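Local atomic coordinates of NS6 protease (Murine norovirus 1, PDB entry 4ASH), a protein that probably cuts the norovirus polyprotein into its mature products, acting as a cysteine protease built on a trypsin-like fold. Residues A[26-31]-A[55-60]; A[30-35]-A[139-144]; A[83-88]-A[101-106]; A[118-123]-A[168-173]. The protein carries 1 engineered substitution. All blocks are in the same frame, centred on the assembly; numbering follows the deposited sequence. Where two conformers were deposited one is given.

Contact 1. Residues A[26-31]-A[55-60]; sequences VFITAK and GDFLKY
Strands 26-30 and 57-60 run antiparallel, axes 4.7 Å apart at closest approach, with F27 and T29 paired to Y60 and L58; the bond from K31 N to D56 O extends the ladder just beyond them. This pair forms part of the five-stranded antiparallel sheet in the N-terminal half of a chymotrypsin-like fold. Five N-H...O bonds run down the ladder. F27 and Y60 exchange two of them, and the one from Y60 N to F27 O is nearly straight (2.8 Å).

On one face F27, T29, L58 and Y60 stand together. F27 and Y60 point the same way, with F27 CD2 4.1 Å from Y60 CD1. The methyl T29 CG2 comes to the Y60 ring at its edge and also lies against L58 CB, while T29 OG1 turns elsewhere to bond W18 O. On the other face I28 meets F57: its branch CG2 sits anti to the carbonyl carbon and reaches F57 CZ at 3.7 Å. V26 CG1 continues this side along the bent aliphatic chain of K59.

At the far end D56 directs OD2 to H32 ND1. K31 stretches its fully extended chain past G55, and one water accepts from K31 NZ at 3.1 Å while donating to G55 O at 2.6 Å.

Contact 2. Residues A[30-35]-A[139-144]; sequences AKHVAP and GDAGCP. Engineered in segment 139-144: A141 (natural residue Cys).
H32 takes chi1 of 78°, placing CG between its own backbone N and carbonyl carbon, and this brings the imidazole up to A141. A141 CB is 3.6 Å from H32 NE2 and equally near H32 CE1. V33, at chi1 -53°, sends CG1 to the same methyl at 3.7 Å; that branch also lies 3.5 Å above the plane of the H32 ring, offset toward its rim, and helps hold the ring in position.

A141 is an engineered residue at a natural cysteine position. With H32, and with D56 bonded to H32 ND1, the site is consistent with the catalytic triad of a chymotrypsin-like cysteine protease, here without its sulfur. A141 and G142 form the middle of a type II turn from D140 to C143, closed by C143 N to D140 O (3.3 Å). The contact itself has no hydrogen bond. A30 CB packs loosely on A141 CB at 4.3 Å, and A30 N is buried with no partner in the model.

Segment 30-35 runs from the end of strand 26-30 into a loop; the loop 139-144 ends where strand 144-149 starts. A141 bonds the backbone of W18 in strand 17-21 of the first sheet, while H159 and V160 of strand 152-162 bring in the second, so the site lies between the two sheets.

Contact 3. Residues A[83-88]-A[101-106]; sequences VVASVL and VRMGSQ
The flat groups that meet between V83-A85 and V101-M103 are peptide units, and they approach one another in different ways. M103 N comes almost head-on to the carbonyl of V83, with a bond of 2.9 Å. A85 N meets V101 O at 2.8 Å in a similarly direct fashion. The return bond, V101 N to A85 O, arrives from above, its donor 37° out of the carbonyl plane. That same A85 carbonyl is also touched by a methyl, since V101 CG1 stands 3.5 Å from A85 O.

The torsion of V101 explains that methyl: CG1 lies between the backbone N and the carbonyl carbon (chi1 58°), which sets it against A85 and V87. A85 CB packs on it at 3.8 Å, and V87 CG2 touches it as well. M103 CG also touches A85 CB, at 3.8 Å, from a direction roughly at right angles to that of V101 CG1. The bent methionine chain then turns away from 83-88; the side chain also touches Y145 of strand 144-149. V84 and R102 share the opposite face of the hairpin.

These segments belong to the beta hairpin of strands 84-90 and 96-111, and their local axes make an angle of 114°, far from a flat antiparallel pair. The polar part of this contact is thus backbone alone, three bonds in a strongly coiled ladder, while apolar side chains, A85, V87, V101 and M103, pack beside it, as suits a sheet curling into a barrel.

Contact 4. Residues A[118-123]-A[168-173]; sequences GQTGML and TVIAAT
V169 and L123 cross at about a right angle, with V169 CG1 set against the branch point L123 CG at 3.7 Å and equally near L123 CD1. The other methyl, V169 CG2, sits between its own backbone N and carbonyl carbon (chi1 of V169 is -69°) and lies over the side chain-free G121, 3.6 Å from G121 O. On the opposite face T120 and I170 meet obliquely. I170 bends at both torsions to bring CD1 within 3.8 Å of T120 CG2, while T120 OG1 has a weak bond to S105 O.

Q119 shares the V169 face with A171, but its amide is engaged outside the two segments: NE2 donates to G104 O and OE1 accepts from C79 N, which pins both ends of the group. T173 points at G118, and a water joins the two, donating to G118 O and accepting from T173 OG1 at 3.1 Å. G118 CA and A171 O are very close, 3.0 Å apart.

Between these side chains the backbones run antiparallel at 156°. Q119 with A171, and G121 with V169, each exchange two bonds; the one from G121 N to V169 O is the most bent, 133° at the hydrogen. V169 and A171 both rest on Y145 of strand 144-149, while strand 152-162 flanks 168-172 on its other side, a curled sheet of the kind that forms the C-terminal barrel of chymotrypsin-like proteases.

Contacts 1, 3 and 4 are antiparallel ladders, whereas contact 2 joins loops by van der Waals touch alone. Contact 1 belongs to the N-terminal sheet; contacts 3 and 4 share the other, where strands 96-111 and 114-123 are neighbours and G104 N bonds T120 O. Contact 2 bridges the halves: it shares A30 and K31 with contact 1, whose D56 holds H32, and its P144 O accepts from L88 N of contact 3. Contacts 2 and 4 are the more buried; contacts 1 and 3 mix buried residues with exposed ones such as K31 and V84. Contact 1 meets contact 4 where F57 packs on A172 and T173.

Contact 1. Residues A[26-31]-A[55-60]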
# COMPACT_ATOMS: atom_id res chain seq x y z
N VAL A 26 4.29 -4.18 -12.15
CA VAL A 26 3.93 -4.59 -10.79
C VAL A 26 2.91 -3.65 -10.19
O VAL A 26 3.13 -2.44 -10.12
CB VAL A 26 5.16 -4.68 -9.85
CG1 VAL A 26 4.72 -4.97 -8.42
CG2 VAL A 26 6.12 -5.78 -10.31
N PHE A 27 1.79 -4.22 -9.76
CA PHE A 27 0.67 -3.47 -9.18
C PHE A 27 0.37 -4.05 -7.81
O PHE A 27 0.16 -5.26 -7.68
CB PHE A 27 -0.54 -3.58 -10.11
CG PHE A 27 -1.73 -2.77 -9.67
CD1 PHE A 27 -1.76 -1.40 -9.89
CD2 PHE A 27 -2.81 -3.38 -9.06
CE1 PHE A 27 -2.86 -0.65 -9.50
CE2 PHE A 27 -3.92 -2.63 -8.67
CZ PHE A 27 -3.94 -1.26 -8.89
N ILE A 28 0.37 -3.19 -6.79
CA ILE A 28 0.11 -3.64 -5.43
C ILE A 28 -1.19 -3.03 -4.89
O ILE A 28 -1.58 -1.93 -5.27
CB ILE A 28 1.29 -3.34 -4.47
CG1 ILE A 28 1.50 -1.83 -4.28
CG2 ILE A 28 2.55 -4.06 -4.96
CD1 ILE A 28 2.62 -1.49 -3.25
N THR A 29 -1.85 -3.77 -3.99
CA THR A 29 -3.12 -3.30 -3.43
C THR A 29 -3.37 -4.02 -2.10
O THR A 29 -2.59 -4.87 -1.68
CB THR A 29 -4.30 -3.55 -4.42
OG1 THR A 29 -5.51 -2.95 -3.92
CG2 THR A 29 -4.54 -5.04 -4.60
N ALA A 30 -4.47 -3.66 -1.45
CA ALA A 30 -4.93 -4.36 -0.26
C ALA A 30 -5.76 -5.56 -0.70
O ALA A 30 -6.69 -5.42 -1.48
CB ALA A 30 -5.77 -3.42 0.59
N LYS A 31 -5.41 -6.74 -0.20
CA LYS A 31 -6.17 -7.94 -0.54
C LYS A 31 -7.68 -7.77 -0.38
O LYS A 31 -8.46 -8.18 -1.25
CB LYS A 31 -5.67 -9.14 0.29
CG LYS A 31 -6.31 -10.45 -0.16
CD LYS A 31 -5.80 -11.63 0.65
CE LYS A 31 -6.40 -12.93 0.13
NZ LYS A 31 -5.66 -14.12 0.63
N GLY A 55 -0.83 -11.93 4.02
CA GLY A 55 -1.73 -11.20 4.89
C GLY A 55 -2.72 -10.41 4.05
O GLY A 55 -3.44 -10.98 3.23
N ASP A 56 -2.76 -9.09 4.24
CA ASP A 56 -3.66 -8.23 3.45
C ASP A 56 -2.92 -7.47 2.34
O ASP A 56 -3.44 -6.48 1.81
CB ASP A 56 -4.42 -7.25 4.35
CG ASP A 56 -5.68 -6.70 3.68
OD1 ASP A 56 -6.36 -7.45 2.95
OD2 ASP A 56 -6.00 -5.52 3.88
N PHE A 57 -1.72 -7.92 2.02
CA PHE A 57 -0.95 -7.33 0.92
C PHE A 57 -1.09 -8.18 -0.33
O PHE A 57 -0.86 -9.39 -0.29
CB PHE A 57 0.51 -7.23 1.32
CG PHE A 57 1.36 -6.43 0.37
CD1 PHE A 57 1.94 -7.02 -0.74
CD2 PHE A 57 1.56 -5.07 0.59
CE1 PHE A 57 2.73 -6.28 -1.61
CE2 PHE A 57 2.34 -4.32 -0.28
CZ PHE A 57 2.92 -4.92 -1.37
N LEU A 58 -1.44 -7.57 -1.46
CA LEU A 58 -1.62 -8.31 -2.70
C LEU A 58 -0.78 -7.71 -3.82
O LEU A 58 -0.80 -6.49 -4.03
CB LEU A 58 -3.10 -8.32 -3.07
CG LEU A 58 -3.56 -9.26 -4.17
CD1 LEU A 58 -3.30 -10.71 -3.77
CD2 LEU A 58 -5.04 -9.03 -4.44
N LYS A 59 -0.04 -8.55 -4.55
CA LYS A 59 0.81 -8.07 -5.63
C LYS A 59 0.50 -8.82 -6.92
O LYS A 59 0.45 -10.05 -6.94
CB LYS A 59 2.29 -8.24 -5.27
CG LYS A 59 3.27 -7.85 -6.39
CD LYS A 59 4.68 -7.69 -5.85
CE LYS A 59 5.25 -9.00 -5.32
NZ LYS A 59 5.41 -10.02 -6.39
N TYR A 60 0.29 -8.06 -7.98
CA TYR A 60 0.09 -8.60 -9.32
C TYR A 60 1.33 -8.34 -10.15
O TYR A 60 1.84 -7.22 -10.15
CB TYR A 60 -1.08 -7.90 -10.01
CG TYR A 60 -2.41 -8.11 -9.35
CD1 TYR A 60 -2.78 -7.36 -8.24
CD2 TYR A 60 -3.32 -9.01 -9.88
CE1 TYR A 60 -4.02 -7.54 -7.64
CE2 TYR A 60 -4.57 -9.19 -9.29
CZ TYR A 60 -4.91 -8.45 -8.17
OH TYR A 60 -6.15 -8.61 -7.59
O HOH W 1 -3.15 -13.47 2.40

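Contact 2. Residues A[30-35]-A[139-144]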
# COMPACT_ATOMS: atom_id res chain seq x y z
N ALA A 30 -4.47 -3.66 -1.45
CA ALA A 30 -4.93 -4.36 -0.26
C ALA A 30 -5.76 -5.56 -0.70
O ALA A 30 -6.69 -5.42 -1.48
CB ALA A 30 -5.77 -3.42 0.59
N LYS A 31 -5.41 -6.74 -0.20
CA LYS A 31 -6.17 -7.94 -0.54
C LYS A 31 -7.68 -7.77 -0.38
O LYS A 31 -8.46 -8.18 -1.25
CB LYS A 31 -5.67 -9.14 0.29
CG LYS A 31 -6.31 -10.45 -0.16
CD LYS A 31 -5.80 -11.63 0.65
CE LYS A 31 -6.40 -12.93 0.13
NZ LYS A 31 -5.66 -14.12 0.63
N HIS A 32 -8.10 -7.12 0.70
CA HIS A 32 -9.52 -7.03 1.01
C HIS A 32 -10.34 -6.14 0.08
O HIS A 32 -11.56 -6.18 0.13
CB HIS A 32 -9.77 -6.66 2.48
CG HIS A 32 -9.58 -5.21 2.79
ND1 HIS A 32 -8.37 -4.68 3.19
CD2 HIS A 32 -10.46 -4.18 2.81
CE1 HIS A 32 -8.51 -3.39 3.42
NE2 HIS A 32 -9.78 -3.06 3.20
N VAL A 33 -9.68 -5.35 -0.77
CA VAL A 33 -10.42 -4.51 -1.71
C VAL A 33 -10.42 -5.08 -3.12
O VAL A 33 -11.21 -4.66 -3.96
CB VAL A 33 -9.91 -3.04 -1.76
CG1 VAL A 33 -9.85 -2.41 -0.37
CG2 VAL A 33 -8.56 -2.95 -2.48
N ALA A 34 -9.55 -6.06 -3.37
CA ALA A 34 -9.34 -6.51 -4.74
C ALA A 34 -10.55 -7.22 -5.32
O ALA A 34 -11.32 -7.85 -4.60
CB ALA A 34 -8.12 -7.41 -4.80
N PRO A 35 -10.70 -7.14 -6.65
CA PRO A 35 -11.71 -7.94 -7.34
C PRO A 35 -11.43 -9.41 -7.07
O PRO A 35 -10.29 -9.76 -6.75
CB PRO A 35 -11.46 -7.64 -8.82
CG PRO A 35 -10.79 -6.31 -8.83
CD PRO A 35 -9.94 -6.29 -7.58
N GLY A 139 -12.78 3.48 2.14
CA GLY A 139 -12.63 3.64 0.71
C GLY A 139 -11.18 3.90 0.33
O GLY A 139 -10.83 3.75 -0.84
N ASP A 140 -10.36 4.28 1.31
CA ASP A 140 -8.96 4.66 1.06
C ASP A 140 -8.01 3.47 0.98
O ASP A 140 -6.87 3.64 0.54
CB ASP A 140 -8.42 5.61 2.13
CG ASP A 140 -9.03 7.00 2.10
OD1 ASP A 140 -9.70 7.38 1.10
OD2 ASP A 140 -8.80 7.72 3.08
N ALA A 141 -8.45 2.28 1.40
CA ALA A 141 -7.54 1.13 1.41
C ALA A 141 -6.93 0.85 0.04
O ALA A 141 -7.62 0.91 -0.99
CB ALA A 141 -8.22 -0.11 1.95
N GLY A 142 -5.65 0.51 0.05
CA GLY A 142 -4.90 0.26 -1.17
C GLY A 142 -3.97 1.38 -1.57
O GLY A 142 -3.05 1.16 -2.36
N CYS A 143 -4.20 2.59 -1.07
CA CYS A 143 -3.32 3.72 -1.37
C CYS A 143 -1.93 3.48 -0.78
O CYS A 143 -1.79 2.91 0.32
CB CYS A 143 -3.92 5.04 -0.89
SG CYS A 143 -5.39 5.55 -1.85
N PRO A 144 -0.88 3.87 -1.51
CA PRO A 144 0.48 3.56 -1.07
C PRO A 144 1.03 4.46 0.04
O PRO A 144 0.68 5.63 0.14
CB PRO A 144 1.29 3.77 -2.35
CG PRO A 144 0.58 4.93 -3.01
CD PRO A 144 -0.89 4.61 -2.79

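Contact 3. Residues A[83-88]-A[101-106]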
# COMPACT_ATOMS: atom_id res chain seq x y z
N VAL A 83 10.54 6.92 10.63
CA VAL A 83 10.46 7.53 9.31
C VAL A 83 9.12 8.26 9.16
O VAL A 83 8.07 7.72 9.51
CB VAL A 83 10.60 6.47 8.20
CG1 VAL A 83 10.17 7.04 6.84
CG2 VAL A 83 12.02 5.93 8.15
N VAL A 84 9.17 9.51 8.68
CA VAL A 84 7.96 10.24 8.34
C VAL A 84 7.62 9.95 6.89
O VAL A 84 8.30 10.42 5.97
CB VAL A 84 8.11 11.76 8.54
CG1 VAL A 84 6.93 12.50 7.90
CG2 VAL A 84 8.22 12.10 10.03
N ALA A 85 6.58 9.15 6.69
CA ALA A 85 6.18 8.73 5.36
C ALA A 85 4.98 9.54 4.93
O ALA A 85 4.48 10.39 5.66
CB ALA A 85 5.85 7.24 5.35
N SER A 86 4.51 9.27 3.71
CA SER A 86 3.35 9.95 3.18
C SER A 86 2.37 8.93 2.62
O SER A 86 2.76 8.08 1.81
CB SER A 86 3.78 10.93 2.09
OG SER A 86 2.68 11.56 1.49
N VAL A 87 1.11 9.00 3.03
CA VAL A 87 0.08 8.16 2.44
C VAL A 87 -0.49 8.95 1.27
O VAL A 87 -1.03 10.04 1.45
CB VAL A 87 -1.07 7.82 3.40
CG1 VAL A 87 -1.93 6.75 2.79
CG2 VAL A 87 -0.52 7.34 4.74
N LEU A 88 -0.35 8.40 0.06
CA LEU A 88 -0.86 9.07 -1.13
C LEU A 88 -2.32 8.68 -1.32
O LEU A 88 -2.65 7.77 -2.07
CB LEU A 88 -0.05 8.65 -2.35
CG LEU A 88 1.47 8.81 -2.27
CD1 LEU A 88 2.12 8.47 -3.62
CD2 LEU A 88 1.86 10.20 -1.82
N VAL A 101 2.67 10.73 7.98
CA VAL A 101 2.50 9.68 8.97
C VAL A 101 3.85 9.26 9.54
O VAL A 101 4.79 9.00 8.79
CB VAL A 101 1.78 8.44 8.35
CG1 VAL A 101 2.56 7.88 7.16
CG2 VAL A 101 1.57 7.36 9.40
N ARG A 102 3.94 9.22 10.87
CA ARG A 102 5.14 8.68 11.50
C ARG A 102 5.00 7.17 11.59
O ARG A 102 4.08 6.66 12.23
CB ARG A 102 5.35 9.27 12.89
CG ARG A 102 6.63 8.74 13.53
CD ARG A 102 6.62 8.91 15.03
NE ARG A 102 7.90 8.52 15.62
CZ ARG A 102 8.23 7.28 15.98
NH1 ARG A 102 7.38 6.27 15.83
NH2 ARG A 102 9.43 7.06 16.51
N MET A 103 5.90 6.46 10.92
CA MET A 103 5.83 5.00 10.89
C MET A 103 6.29 4.44 12.22
O MET A 103 7.30 4.88 12.76
CB MET A 103 6.65 4.44 9.72
CG MET A 103 6.15 4.95 8.36
SD MET A 103 4.37 4.67 8.09
CE MET A 103 4.31 2.89 8.18
N GLY A 104 5.51 3.50 12.76
CA GLY A 104 5.81 2.87 14.03
C GLY A 104 6.38 1.47 13.85
O GLY A 104 7.16 1.21 12.94
N SER A 105 5.99 0.55 14.72
CA SER A 105 6.58 -0.78 14.68
C SER A 105 5.89 -1.69 13.70
O SER A 105 4.69 -1.54 13.42
CB SER A 105 6.54 -1.44 16.08
OG SER A 105 6.82 -0.50 17.10
N GLN A 106 6.65 -2.65 13.18
CA GLN A 106 6.08 -3.73 12.39
C GLN A 106 5.58 -4.82 13.32
O GLN A 106 6.20 -5.10 14.35
CB GLN A 106 7.12 -4.28 11.40
CG GLN A 106 7.59 -3.24 10.40
CD GLN A 106 8.61 -3.79 9.41
OE1 GLN A 106 8.62 -4.98 9.10
NE2 GLN A 106 9.48 -2.92 8.91

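Contact 4. Residues A[118-123]-A[168-173]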
# COMPACT_ATOMS: atom_id res chain seq x y z
N GLY A 118 2.08 -6.04 8.90
CA GLY A 118 2.18 -4.66 8.46
C GLY A 118 2.94 -3.78 9.41
O GLY A 118 3.69 -4.26 10.27
N GLN A 119 2.76 -2.48 9.25
CA GLN A 119 3.46 -1.51 10.07
C GLN A 119 2.45 -0.51 10.58
O GLN A 119 1.62 -0.01 9.82
CB GLN A 119 4.56 -0.81 9.28
CG GLN A 119 5.56 -0.07 10.18
CD GLN A 119 6.85 0.28 9.47
OE1 GLN A 119 7.06 -0.08 8.30
NE2 GLN A 119 7.73 0.98 10.17
N THR A 120 2.51 -0.21 11.87
CA THR A 120 1.62 0.80 12.42
C THR A 120 2.12 2.17 12.02
O THR A 120 3.28 2.33 11.62
CB THR A 120 1.56 0.72 13.96
OG1 THR A 120 2.86 1.00 14.48
CG2 THR A 120 1.12 -0.65 14.41
N GLY A 121 1.25 3.17 12.12
CA GLY A 121 1.62 4.53 11.82
C GLY A 121 0.77 5.51 12.60
O GLY A 121 -0.35 5.19 13.00
N MET A 122 1.32 6.69 12.83
CA MET A 122 0.58 7.75 13.52
C MET A 122 0.41 8.93 12.59
O MET A 122 1.38 9.57 12.20
CB MET A 122 1.35 8.16 14.79
CG MET A 122 0.71 9.30 15.58
SD MET A 122 1.76 9.89 16.94
CE MET A 122 3.16 10.55 16.05
N LEU A 123 -0.84 9.22 12.22
CA LEU A 123 -1.12 10.38 11.37
C LEU A 123 -0.73 11.64 12.14
O LEU A 123 -1.03 11.77 13.32
CB LEU A 123 -2.59 10.40 10.98
CG LEU A 123 -3.09 9.31 10.02
CD1 LEU A 123 -4.59 9.49 9.76
CD2 LEU A 123 -2.33 9.33 8.70
N THR A 168 -4.25 6.53 14.50
CA THR A 168 -3.56 5.28 14.19
C THR A 168 -4.00 4.71 12.84
O THR A 168 -5.20 4.59 12.58
CB THR A 168 -3.81 4.22 15.26
OG1 THR A 168 -3.37 4.71 16.54
CG2 THR A 168 -3.06 2.92 14.93
N VAL A 169 -3.03 4.38 12.00
CA VAL A 169 -3.29 3.73 10.72
C VAL A 169 -2.40 2.49 10.62
O VAL A 169 -1.43 2.35 11.37
CB VAL A 169 -3.01 4.67 9.53
CG1 VAL A 169 -4.05 5.79 9.48
CG2 VAL A 169 -1.61 5.26 9.63
N ILE A 170 -2.75 1.58 9.72
CA ILE A 170 -1.96 0.37 9.46
C ILE A 170 -1.70 0.26 7.97
O ILE A 170 -2.63 0.34 7.17
CB ILE A 170 -2.71 -0.92 9.89
CG1 ILE A 170 -3.22 -0.82 11.33
CG2 ILE A 170 -1.82 -2.17 9.66
CD1 ILE A 170 -2.12 -0.66 12.40
N ALA A 171 -0.43 0.07 7.62
CA ALA A 171 -0.06 -0.27 6.25
C ALA A 171 0.27 -1.75 6.22
O ALA A 171 1.03 -2.24 7.06
CB ALA A 171 1.13 0.55 5.82
N ALA A 172 -0.31 -2.48 5.27
CA ALA A 172 0.10 -3.85 5.06
C ALA A 172 1.40 -3.84 4.28
O ALA A 172 1.58 -3.01 3.39
CB ALA A 172 -0.98 -4.62 4.30
N THR A 173 2.32 -4.72 4.67
CA THR A 173 3.60 -4.85 3.96
C THR A 173 3.71 -6.22 3.32
O THR A 173 2.92 -7.12 3.61
CB THR A 173 4.77 -4.61 4.92
OG1 THR A 173 4.72 -5.57 5.98
CG2 THR A 173 4.70 -3.21 5.51
O HOH W 2 5.68 -6.10 8.92